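PDB 6KRY: enterotoxin SEN variant from Staphylococcus aureus, which probably acts as a superantigenic enterotoxin, a secreted toxin of the family whose members link MHC class II molecules to T-cell receptors and so overstimulate T cells. Local coordinates for residues N74-G78 and K79-I83; G106-Y110 and D111-L115; A142-V146 and Q147-T151. One frame throughout, in Å; residues are numbered along the deposited sequence.

Overall arrangement
The three contacts come in series along the chain and are all local, each formed where one secondary-structure element gives way to the next. Interaction 1 (74-83) leads from helix 70-76 into strand 81-84, and interaction 2 (106-115) turns from strand 100-109 into strand 114-127. Their centres are about 9 Å apart and they touch, strands 81-84 and 100-109 being neighbours in the OB-fold sheet. Interaction 3 (142-151) starts helix 146-161 of the beta-grasp domain, its centre about 11 Å from that of interaction 2 and about 16 Å from that of interaction 1. N113, bonded to A142 and K143, ties interaction 2 to interaction 3, consistent with a place at the domain junction.

Interaction 1. Residues N74-G78 and K79-I83; sequences NQFKG and KNIDI
F76 and I81 form the packed side of this short connection: CD1 of the F76 ring meets I81 CG2 at 4.1 Å, and the two side chains cross at about a right angle. The methyl approaches the ring obliquely, while Q75 CB sits over the centre of one ring face, 4.0 Å above its plane. I81 has CG1 in the crowded position between backbone N and carbonyl carbon (chi1 54°), which puts CG2 beside the backbone N, where it also nears F76 O. V107 packs against both hydrophobic side chains. A type II beta turn from F76 to K79 carries the chain out of helix 70-76 towards strand 81-84 of the OB-fold sheet. G78 supplies the positive phi (71°) in the turn, and its N-H is bonded to S39 OG. The turn is closed by K79 N to F76 O at 3.2 Å; a water donates to the same F76 O and to K79 O. On the exposed side backbone oxygens and a water, not apolar groups, meet the lysine chains. The bent K79 chain runs back along the helix end, CE resting 3.5 Å from Q75 O, and NZ donates over 2.8 Å to a second water. That water in turn donates to N74 O and, at 2.6 Å, to K77 O, while K77 NZ reaches N74 OD1 at 2.9 Å.

Interaction 2. Residues G106-Y110 and D111-L115; sequences GVTIY and DGNQL
T108 meets N113 at about a right angle, its CB 4.0 Å from N113 ND2, and one water draws the two polar ends together. The water accepts from T108 OG1 at 2.6 Å and from N113 ND2, and donates to I109 O at 2.7 Å. T108 can serve it because OG1 stands between its backbone N and carbonyl carbon (chi1 50°). The N113 amide has a second hold outside the turn, OD1 accepting from K143 N. I109 comes next: its carbonyl O lies 3.3 Å from N113 CB, and its CG2 lies near D111 O. Y110 then carries most of the contact. Its carbonyl O takes two bonds, one of 3.2 Å from N113 N, which closes a type II beta turn from Y110 to N113 with G112 at positive phi, and one of 2.9 Å from Q114 NE2. The second is nearly straight (171°), on a carbonyl lone pair and within the Q114 amide plane. Bent at chi2, Q114 also carries that amide obliquely past the Y110 ring, the planes 23° apart and NE2 3.2 Å from Y110 CD1; NE2 also bonds D82 OD2. The turn joins strand 100-109 to strand 114-127. T108 and Y110 pair by backbone bonds with D82 of neighbouring strand 81-84 and N80 just ahead of it, F76 of helix 70-76 touches V107 and I109, and N113 pairs with A142.

Interaction 3. Residues A142-V146 and Q147-T151; sequences AKVTV and QELDT
The E148 carboxylate has the methyl CG2 of V144 over one face: this carbon is 3.6 Å from E148 CD, almost directly above it, and equally near OE1. The two oxygens are engaged elsewhere, OE1 in a salt bridge with K141 and OE2 in one with K152 as well as a bond with T139 OG1, so the group is held in its rotation. The Q147 amide, carried on an extended chain, is gripped at both ends, OE1 by L86 N and NE2 by Y104 O; the D150 carboxylate is taken by R154 and Y207. T145 is the N-cap of helix 146-161. Its OG1, set between backbone N and carbonyl carbon (chi1 65°), accepts from E148 N at 3.1 Å. A capping box would return a bond from T145 N to the E148 side chain; here a water makes that link, accepting from T145 N and donating to E148 OE1 at 2.7 Å. This is the start of the long helix of the beta-grasp domain; the axis of its first turn, 147-151, makes 60° with that of strand 143-145, and the helix faces strand 173-180, where F178 touches V146 and L149. One residue before the cap, V144 CG1 packs on L149 CD1 at 3.9 Å. The first helical bonds differ in quality: L149 N to T145 O is weak, at 3.3 Å, whereas D150 N to V146 O is 2.8 Å long and almost straight. Further along, Q147 O receives T151 N and T151 OG1 from opposite faces of its carbonyl plane, the hydroxyl at 2.8 Å.

Interaction 1. Residues N74-G78 and K79-I83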
ATOM      1  N   ASN A  74     -10.937   4.619  16.247  1.00 17.04           N
ATOM      2  CA  ASN A  74     -11.290   4.169  17.597  1.00 16.94           C
ATOM      3  C   ASN A  74     -10.795   2.743  17.857  1.00 16.72           C
ATOM      4  O   ASN A  74     -10.442   2.440  18.971  1.00 18.02           O
ATOM      5  CB  ASN A  74     -12.799   4.306  17.820  1.00 17.67           C
ATOM      6  CG  ASN A  74     -13.172   5.755  18.030  1.00 20.24           C
ATOM      7  OD1 ASN A  74     -12.311   6.586  18.281  1.00 23.04           O
ATOM      8  ND2 ASN A  74     -14.447   6.074  17.924  1.00 24.09           N
ATOM      9  N   GLN A  75     -10.750   1.898  16.834  1.00 18.12           N
ATOM     10  CA  GLN A  75     -10.253   0.535  16.970  1.00 19.94           C
ATOM     11  C   GLN A  75      -8.758   0.531  17.315  1.00 18.65           C
ATOM     12  O   GLN A  75      -8.269  -0.421  17.959  1.00 19.41           O
ATOM     13  CB  GLN A  75     -10.405  -0.251  15.669  1.00 24.00           C
ATOM     14  CG  GLN A  75     -11.844  -0.538  15.277  1.00 28.17           C
ATOM     15  CD  GLN A  75     -11.841  -1.448  14.079  1.00 31.17           C
ATOM     16  OE1 GLN A  75     -10.872  -2.180  13.849  1.00 34.64           O
ATOM     17  NE2 GLN A  75     -12.917  -1.394  13.306  1.00 35.15           N
ATOM     18  N   PHE A  76      -8.008   1.534  16.830  1.00 16.12           N
ATOM     19  CA  PHE A  76      -6.562   1.519  16.923  1.00 14.45           C
ATOM     20  C   PHE A  76      -5.971   2.590  17.851  1.00 14.48           C
ATOM     21  O   PHE A  76      -4.812   2.395  18.298  1.00 13.26           O
ATOM     22  CB  PHE A  76      -5.957   1.634  15.525  1.00 13.89           C
ATOM     23  CG  PHE A  76      -6.378   0.502  14.632  1.00 13.85           C
ATOM     24  CD1 PHE A  76      -6.012  -0.804  14.937  1.00 13.17           C
ATOM     25  CD2 PHE A  76      -7.135   0.743  13.499  1.00 13.87           C
ATOM     26  CE1 PHE A  76      -6.434  -1.854  14.125  1.00 13.77           C
ATOM     27  CE2 PHE A  76      -7.531  -0.306  12.677  1.00 14.57           C
ATOM     28  CZ  PHE A  76      -7.165  -1.598  12.987  1.00 13.82           C
ATOM     29  N   LYS A  77      -6.709   3.661  18.217  1.00 15.85           N
ATOM     30  CA  LYS A  77      -6.080   4.726  18.986  1.00 16.12           C
ATOM     31  C   LYS A  77      -5.647   4.197  20.365  1.00 15.84           C
ATOM     32  O   LYS A  77      -6.410   3.522  21.079  1.00 15.12           O
ATOM     33  CB  LYS A  77      -6.957   5.986  19.056  1.00 21.04           C
ATOM     34  CG  LYS A  77      -8.258   5.904  19.833  1.00 25.56           C
ATOM     35  CD  LYS A  77      -8.801   7.311  20.114  1.00 30.02           C
ATOM     36  CE  LYS A  77      -9.780   7.368  21.267  1.00 36.34           C
ATOM     37  NZ  LYS A  77     -11.185   7.385  20.789  1.00 40.23           N
ATOM     38  N   GLY A  78      -4.385   4.455  20.712  1.00 14.84           N
ATOM     39  CA  GLY A  78      -3.849   4.097  22.039  1.00 16.47           C
ATOM     40  C   GLY A  78      -3.657   2.600  22.254  1.00 16.91           C
ATOM     41  O   GLY A  78      -3.480   2.181  23.401  1.00 18.39           O
ATOM     42  N   LYS A  79      -3.673   1.793  21.175  1.00 15.43           N
ATOM     43  CA  LYS A  79      -3.337   0.386  21.235  1.00 15.39           C
ATOM     44  C   LYS A  79      -1.965   0.169  20.613  1.00 13.41           C
ATOM     45  O   LYS A  79      -1.529   0.953  19.771  1.00 13.53           O
ATOM     46  CB  LYS A  79      -4.412  -0.435  20.515  1.00 18.29           C
ATOM     47  CG  LYS A  79      -5.825  -0.243  21.065  1.00 22.67           C
ATOM     48  CD  LYS A  79      -6.695  -1.468  21.019  1.00 28.15           C
ATOM     49  CE  LYS A  79      -8.160  -1.219  21.345  1.00 31.10           C
ATOM     50  NZ  LYS A  79      -8.330  -0.211  22.417  1.00 32.25           N
ATOM     51  N   ASN A  80      -1.300  -0.929  20.982  1.00 11.54           N
ATOM     52  CA  ASN A  80      -0.046  -1.288  20.323  1.00 11.14           C
ATOM     53  C   ASN A  80      -0.348  -1.722  18.886  1.00 10.22           C
ATOM     54  O   ASN A  80      -1.154  -2.621  18.704  1.00 10.22           O
ATOM     55  CB  ASN A  80       0.694  -2.389  21.068  1.00 12.31           C
ATOM     56  CG  ASN A  80       1.032  -2.075  22.514  1.00 13.08           C
ATOM     57  OD1 ASN A  80       1.006  -2.983  23.346  1.00 19.22           O
ATOM     58  ND2 ASN A  80       1.302  -0.832  22.860  1.00 13.21           N
ATOM     59  N   ILE A  81       0.303  -1.101  17.897  1.00  9.91           N
ATOM     60  CA  ILE A  81       0.016  -1.318  16.495  1.00  9.48           C
ATOM     61  C   ILE A  81       1.329  -1.475  15.709  1.00 10.02           C
ATOM     62  O   ILE A  81       2.384  -0.982  16.096  1.00  8.80           O
ATOM     63  CB  ILE A  81      -0.872  -0.179  15.917  1.00  9.33           C
ATOM     64  CG1 ILE A  81      -0.272   1.215  16.152  1.00  9.14           C
ATOM     65  CG2 ILE A  81      -2.277  -0.216  16.473  1.00  9.48           C
ATOM     66  CD1 ILE A  81      -1.031   2.310  15.390  1.00  9.11           C
ATOM     67  N   ASP A  82       1.206  -2.154  14.577  1.00 10.61           N
ATOM     68  CA  ASP A  82       2.188  -2.145  13.485  1.00 10.92           C
ATOM     69  C   ASP A  82       1.637  -1.288  12.345  1.00 10.78           C
ATOM     70  O   ASP A  82       0.428  -1.165  12.159  1.00  9.37           O
ATOM     71  CB  ASP A  82       2.499  -3.542  12.943  1.00 12.49           C
ATOM     72  CG  ASP A  82       3.103  -4.497  13.964  1.00 14.95           C
ATOM     73  OD1 ASP A  82       3.855  -4.021  14.864  1.00 15.85           O
ATOM     74  OD2 ASP A  82       2.785  -5.709  13.876  1.00 16.79           O
ATOM     75  N   ILE A  83       2.557  -0.682  11.588  1.00 11.11           N
ATOM     76  CA  ILE A  83       2.166   0.183  10.524  1.00 11.74           C
ATOM     77  C   ILE A  83       3.011  -0.124   9.303  1.00 11.56           C
ATOM     78  O   ILE A  83       4.238  -0.139   9.383  1.00 12.82           O
ATOM     79  CB  ILE A  83       2.302   1.663  10.926  1.00 13.38           C
ATOM     80  CG1 ILE A  83       1.597   2.007  12.237  1.00 14.96           C
ATOM     81  CG2 ILE A  83       1.798   2.541   9.797  1.00 14.16           C
ATOM     82  CD1 ILE A  83       2.517   2.286  13.390  1.00 19.16           C
TER
HETATM   83  O   HOH W   1      -8.653   2.159  21.009  1.00 29.19           O
HETATM   84  O   HOH W   2      -2.164   3.319  18.636  1.00 11.54           O

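Interaction 2. Residues G106-Y110 and D111-L115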
ATOM      1  N   GLY A 106      -3.059   1.090   6.743  1.00 10.64           N
ATOM      2  CA  GLY A 106      -1.793   0.382   6.931  1.00 10.07           C
ATOM      3  C   GLY A 106      -1.579  -0.126   8.364  1.00 10.29           C
ATOM      4  O   GLY A 106      -0.491  -0.553   8.684  1.00 10.72           O
ATOM      5  N   VAL A 107      -2.635  -0.179   9.189  1.00  9.74           N
ATOM      6  CA  VAL A 107      -2.516  -0.456  10.602  1.00 10.39           C
ATOM      7  C   VAL A 107      -3.119  -1.819  10.977  1.00 10.23           C
ATOM      8  O   VAL A 107      -4.209  -2.189  10.574  1.00  9.07           O
ATOM      9  CB  VAL A 107      -3.141   0.679  11.435  1.00 10.55           C
ATOM     10  CG1 VAL A 107      -3.262   0.349  12.927  1.00 10.84           C
ATOM     11  CG2 VAL A 107      -2.309   1.935  11.250  1.00 10.87           C
ATOM     12  N   THR A 108      -2.350  -2.557  11.789  1.00 10.94           N
ATOM     13  CA  THR A 108      -2.778  -3.799  12.400  1.00 11.46           C
ATOM     14  C   THR A 108      -2.426  -3.734  13.893  1.00 10.85           C
ATOM     15  O   THR A 108      -1.390  -3.186  14.272  1.00 10.69           O
ATOM     16  CB  THR A 108      -2.135  -5.029  11.738  1.00 11.79           C
ATOM     17  OG1 THR A 108      -0.722  -4.813  11.660  1.00 12.24           O
ATOM     18  CG2 THR A 108      -2.748  -5.284  10.367  1.00 12.23           C
ATOM     19  N   ILE A 109      -3.291  -4.330  14.715  1.00 11.01           N
ATOM     20  CA  ILE A 109      -2.996  -4.595  16.143  1.00 11.10           C
ATOM     21  C   ILE A 109      -1.714  -5.432  16.209  1.00 10.98           C
ATOM     22  O   ILE A 109      -1.533  -6.372  15.425  1.00 10.18           O
ATOM     23  CB  ILE A 109      -4.223  -5.271  16.805  1.00 13.37           C
ATOM     24  CG1 ILE A 109      -5.424  -4.322  16.944  1.00 13.60           C
ATOM     25  CG2 ILE A 109      -3.851  -5.927  18.138  1.00 14.61           C
ATOM     26  CD1 ILE A 109      -5.225  -3.175  17.880  1.00 14.28           C
ATOM     27  N   TYR A 110      -0.796  -5.054  17.108  1.00 11.33           N
ATOM     28  CA  TYR A 110       0.462  -5.693  17.241  1.00 12.86           C
ATOM     29  C   TYR A 110       0.303  -6.994  18.033  1.00 13.07           C
ATOM     30  O   TYR A 110       0.810  -8.007  17.610  1.00 13.04           O
ATOM     31  CB  TYR A 110       1.468  -4.776  17.942  1.00 14.29           C
ATOM     32  CG  TYR A 110       2.703  -5.487  18.431  1.00 14.87           C
ATOM     33  CD1 TYR A 110       3.735  -5.794  17.566  1.00 16.38           C
ATOM     34  CD2 TYR A 110       2.834  -5.837  19.766  1.00 18.28           C
ATOM     35  CE1 TYR A 110       4.876  -6.434  18.022  1.00 19.50           C
ATOM     36  CE2 TYR A 110       3.955  -6.513  20.227  1.00 20.19           C
ATOM     37  CZ  TYR A 110       4.989  -6.784  19.356  1.00 19.83           C
ATOM     38  OH  TYR A 110       6.096  -7.442  19.811  1.00 22.39           O
ATOM     39  N   ASP A 111      -0.378  -6.921  19.203  1.00 15.44           N
ATOM     40  CA  ASP A 111      -0.416  -7.998  20.186  1.00 16.98           C
ATOM     41  C   ASP A 111      -1.142  -9.189  19.565  1.00 16.14           C
ATOM     42  O   ASP A 111      -2.245  -9.042  19.108  1.00 14.75           O
ATOM     43  CB  ASP A 111      -1.120  -7.561  21.486  1.00 19.83           C
ATOM     44  CG  ASP A 111      -0.283  -6.513  22.192  1.00 25.24           C
ATOM     45  OD1 ASP A 111       0.873  -6.846  22.564  1.00 30.46           O
ATOM     46  OD2 ASP A 111      -0.719  -5.357  22.244  1.00 31.30           O
ATOM     47  N   GLY A 112      -0.504 -10.376  19.610  1.00 14.33           N
ATOM     48  CA  GLY A 112      -1.141 -11.601  19.192  1.00 14.04           C
ATOM     49  C   GLY A 112      -1.114 -11.808  17.685  1.00 14.15           C
ATOM     50  O   GLY A 112      -1.688 -12.790  17.196  1.00 14.96           O
ATOM     51  N   ASN A 113      -0.490 -10.882  16.931  1.00 12.51           N
ATOM     52  CA  ASN A 113      -0.544 -10.929  15.467  1.00 12.29           C
ATOM     53  C   ASN A 113       0.826 -11.276  14.870  1.00 12.60           C
ATOM     54  O   ASN A 113       0.968 -11.396  13.622  1.00 12.06           O
ATOM     55  CB  ASN A 113      -0.987  -9.590  14.874  1.00 12.56           C
ATOM     56  CG  ASN A 113      -1.441  -9.712  13.436  1.00 12.90           C
ATOM     57  OD1 ASN A 113      -2.227 -10.624  13.102  1.00 12.26           O
ATOM     58  ND2 ASN A 113      -0.995  -8.778  12.598  1.00 11.29           N
ATOM     59  N   GLN A 114       1.826 -11.509  15.723  1.00 12.38           N
ATOM     60  CA  GLN A 114       3.158 -11.719  15.222  1.00 13.73           C
ATOM     61  C   GLN A 114       3.426 -13.198  14.953  1.00 14.81           C
ATOM     62  O   GLN A 114       3.469 -13.984  15.890  1.00 14.06           O
ATOM     63  CB  GLN A 114       4.164 -11.202  16.248  1.00 15.33           C
ATOM     64  CG  GLN A 114       3.880  -9.781  16.723  1.00 15.79           C
ATOM     65  CD  GLN A 114       3.834  -8.818  15.565  1.00 17.52           C
ATOM     66  OE1 GLN A 114       4.758  -8.782  14.739  1.00 19.71           O
ATOM     67  NE2 GLN A 114       2.759  -8.036  15.479  1.00 15.71           N
ATOM     68  N   LEU A 115       3.714 -13.573  13.693  1.00 14.62           N
ATOM     69  CA  LEU A 115       4.022 -15.003  13.373  1.00 15.51           C
ATOM     70  C   LEU A 115       5.422 -15.416  13.857  1.00 18.26           C
ATOM     71  O   LEU A 115       6.342 -14.604  13.996  1.00 16.36           O
ATOM     72  CB  LEU A 115       3.907 -15.221  11.867  1.00 15.06           C
ATOM     73  CG  LEU A 115       2.519 -14.938  11.302  1.00 14.17           C
ATOM     74  CD1 LEU A 115       2.588 -14.944   9.804  1.00 14.53           C
ATOM     75  CD2 LEU A 115       1.498 -15.961  11.823  1.00 14.53           C
TER
HETATM   76  O   HOH W   3       0.304  -6.386  13.408  1.00 11.86           O

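Interaction 3. Residues A142-V146 and Q147-T151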
ATOM      1  N   ALA A 142      -0.181 -12.189  10.935  1.00 11.67           N
ATOM      2  CA  ALA A 142      -1.286 -13.140  10.698  1.00 11.86           C
ATOM      3  C   ALA A 142      -2.413 -12.439   9.932  1.00 11.00           C
ATOM      4  O   ALA A 142      -2.908 -12.948   8.939  1.00 13.07           O
ATOM      5  CB  ALA A 142      -1.776 -13.751  11.988  1.00 11.79           C
ATOM      6  N   LYS A 143      -2.793 -11.255  10.423  1.00 10.90           N
ATOM      7  CA  LYS A 143      -3.630 -10.290   9.771  1.00 10.98           C
ATOM      8  C   LYS A 143      -2.723  -9.225   9.163  1.00 10.41           C
ATOM      9  O   LYS A 143      -1.937  -8.634   9.892  1.00  9.96           O
ATOM     10  CB  LYS A 143      -4.569  -9.579  10.751  1.00 12.08           C
ATOM     11  CG  LYS A 143      -5.687 -10.438  11.317  1.00 13.57           C
ATOM     12  CD  LYS A 143      -6.725  -9.621  12.032  1.00 15.16           C
ATOM     13  CE  LYS A 143      -7.767 -10.547  12.601  1.00 17.19           C
ATOM     14  NZ  LYS A 143      -8.819  -9.824  13.351  1.00 18.30           N
ATOM     15  N   VAL A 144      -2.907  -8.961   7.862  1.00  8.68           N
ATOM     16  CA  VAL A 144      -2.024  -8.078   7.083  1.00  8.70           C
ATOM     17  C   VAL A 144      -2.902  -7.148   6.250  1.00  8.45           C
ATOM     18  O   VAL A 144      -3.981  -7.545   5.800  1.00  7.99           O
ATOM     19  CB  VAL A 144      -1.022  -8.885   6.230  1.00  8.50           C
ATOM     20  CG1 VAL A 144      -1.693  -9.675   5.118  1.00  9.23           C
ATOM     21  CG2 VAL A 144       0.084  -8.030   5.638  1.00  9.22           C
ATOM     22  N   THR A 145      -2.478  -5.895   6.101  1.00  8.18           N
ATOM     23  CA  THR A 145      -3.265  -5.002   5.253  1.00  8.54           C
ATOM     24  C   THR A 145      -3.019  -5.336   3.779  1.00  8.75           C
ATOM     25  O   THR A 145      -1.919  -5.759   3.373  1.00  8.50           O
ATOM     26  CB  THR A 145      -3.016  -3.514   5.475  1.00  8.62           C
ATOM     27  OG1 THR A 145      -1.671  -3.248   5.091  1.00 10.61           O
ATOM     28  CG2 THR A 145      -3.340  -3.123   6.906  1.00  8.69           C
ATOM     29  N   VAL A 146      -4.083  -5.146   2.995  1.00  8.20           N
ATOM     30  CA  VAL A 146      -3.946  -5.247   1.566  1.00  9.06           C
ATOM     31  C   VAL A 146      -2.861  -4.268   1.100  1.00  8.72           C
ATOM     32  O   VAL A 146      -2.065  -4.570   0.190  1.00  8.73           O
ATOM     33  CB  VAL A 146      -5.319  -5.063   0.882  1.00  9.85           C
ATOM     34  CG1 VAL A 146      -5.178  -4.994  -0.622  1.00 10.99           C
ATOM     35  CG2 VAL A 146      -6.265  -6.200   1.242  1.00 10.34           C
ATOM     36  N   GLN A 147      -2.816  -3.074   1.715  1.00  8.88           N
ATOM     37  CA  GLN A 147      -1.834  -2.089   1.312  1.00  9.09           C
ATOM     38  C   GLN A 147      -0.410  -2.701   1.354  1.00  9.13           C
ATOM     39  O   GLN A 147       0.394  -2.503   0.453  1.00  9.18           O
ATOM     40  CB  GLN A 147      -1.939  -0.845   2.190  1.00  8.90           C
ATOM     41  CG  GLN A 147      -0.902   0.213   1.840  1.00  9.41           C
ATOM     42  CD  GLN A 147      -0.957   1.499   2.625  1.00  9.07           C
ATOM     43  OE1 GLN A 147      -0.216   2.420   2.310  1.00  8.88           O
ATOM     44  NE2 GLN A 147      -1.824   1.595   3.628  1.00 10.31           N
ATOM     45  N   GLU A 148      -0.099  -3.424   2.429  1.00  9.16           N
ATOM     46  CA  GLU A 148       1.237  -4.030   2.581  1.00 10.34           C
ATOM     47  C   GLU A 148       1.510  -5.003   1.433  1.00 10.34           C
ATOM     48  O   GLU A 148       2.574  -4.950   0.814  1.00  9.72           O
ATOM     49  CB  GLU A 148       1.383  -4.721   3.927  1.00 10.77           C
ATOM     50  CG  GLU A 148       2.718  -5.424   4.076  1.00 11.67           C
ATOM     51  CD  GLU A 148       3.032  -5.900   5.489  1.00 12.96           C
ATOM     52  OE1 GLU A 148       2.382  -5.425   6.473  1.00 12.66           O
ATOM     53  OE2 GLU A 148       3.903  -6.791   5.590  1.00 13.47           O
ATOM     54  N   LEU A 149       0.547  -5.882   1.154  1.00 10.31           N
ATOM     55  CA  LEU A 149       0.691  -6.898   0.068  1.00 11.43           C
ATOM     56  C   LEU A 149       0.814  -6.222  -1.306  1.00 10.98           C
ATOM     57  O   LEU A 149       1.699  -6.570  -2.088  1.00 10.14           O
ATOM     58  CB  LEU A 149      -0.493  -7.873   0.072  1.00 12.00           C
ATOM     59  CG  LEU A 149      -0.740  -8.623   1.378  1.00 12.50           C
ATOM     60  CD1 LEU A 149      -1.860  -9.640   1.223  1.00 13.94           C
ATOM     61  CD2 LEU A 149       0.550  -9.305   1.867  1.00 14.13           C
ATOM     62  N   ASP A 150      -0.104  -5.289  -1.599  1.00 11.41           N
ATOM     63  CA  ASP A 150      -0.164  -4.551  -2.854  1.00 11.14           C
ATOM     64  C   ASP A 150       1.161  -3.809  -3.088  1.00 11.58           C
ATOM     65  O   ASP A 150       1.744  -3.867  -4.167  1.00 11.50           O
ATOM     66  CB  ASP A 150      -1.351  -3.589  -2.847  1.00 12.46           C
ATOM     67  CG  ASP A 150      -1.769  -3.017  -4.182  1.00 13.78           C
ATOM     68  OD1 ASP A 150      -1.363  -3.571  -5.227  1.00 14.78           O
ATOM     69  OD2 ASP A 150      -2.521  -2.011  -4.145  1.00 15.75           O
ATOM     70  N   THR A 151       1.651  -3.117  -2.068  1.00  9.95           N
ATOM     71  CA  THR A 151       2.835  -2.332  -2.208  1.00 10.62           C
ATOM     72  C   THR A 151       4.039  -3.226  -2.514  1.00 10.55           C
ATOM     73  O   THR A 151       4.815  -2.911  -3.401  1.00  9.45           O
ATOM     74  CB  THR A 151       3.115  -1.507  -0.949  1.00 10.76           C
ATOM     75  OG1 THR A 151       2.021  -0.624  -0.745  1.00 11.73           O
ATOM     76  CG2 THR A 151       4.393  -0.721  -1.088  1.00 11.89           C
TER
HETATM   77  O   HOH W   4      -0.083  -4.541   6.999  1.00 10.02           O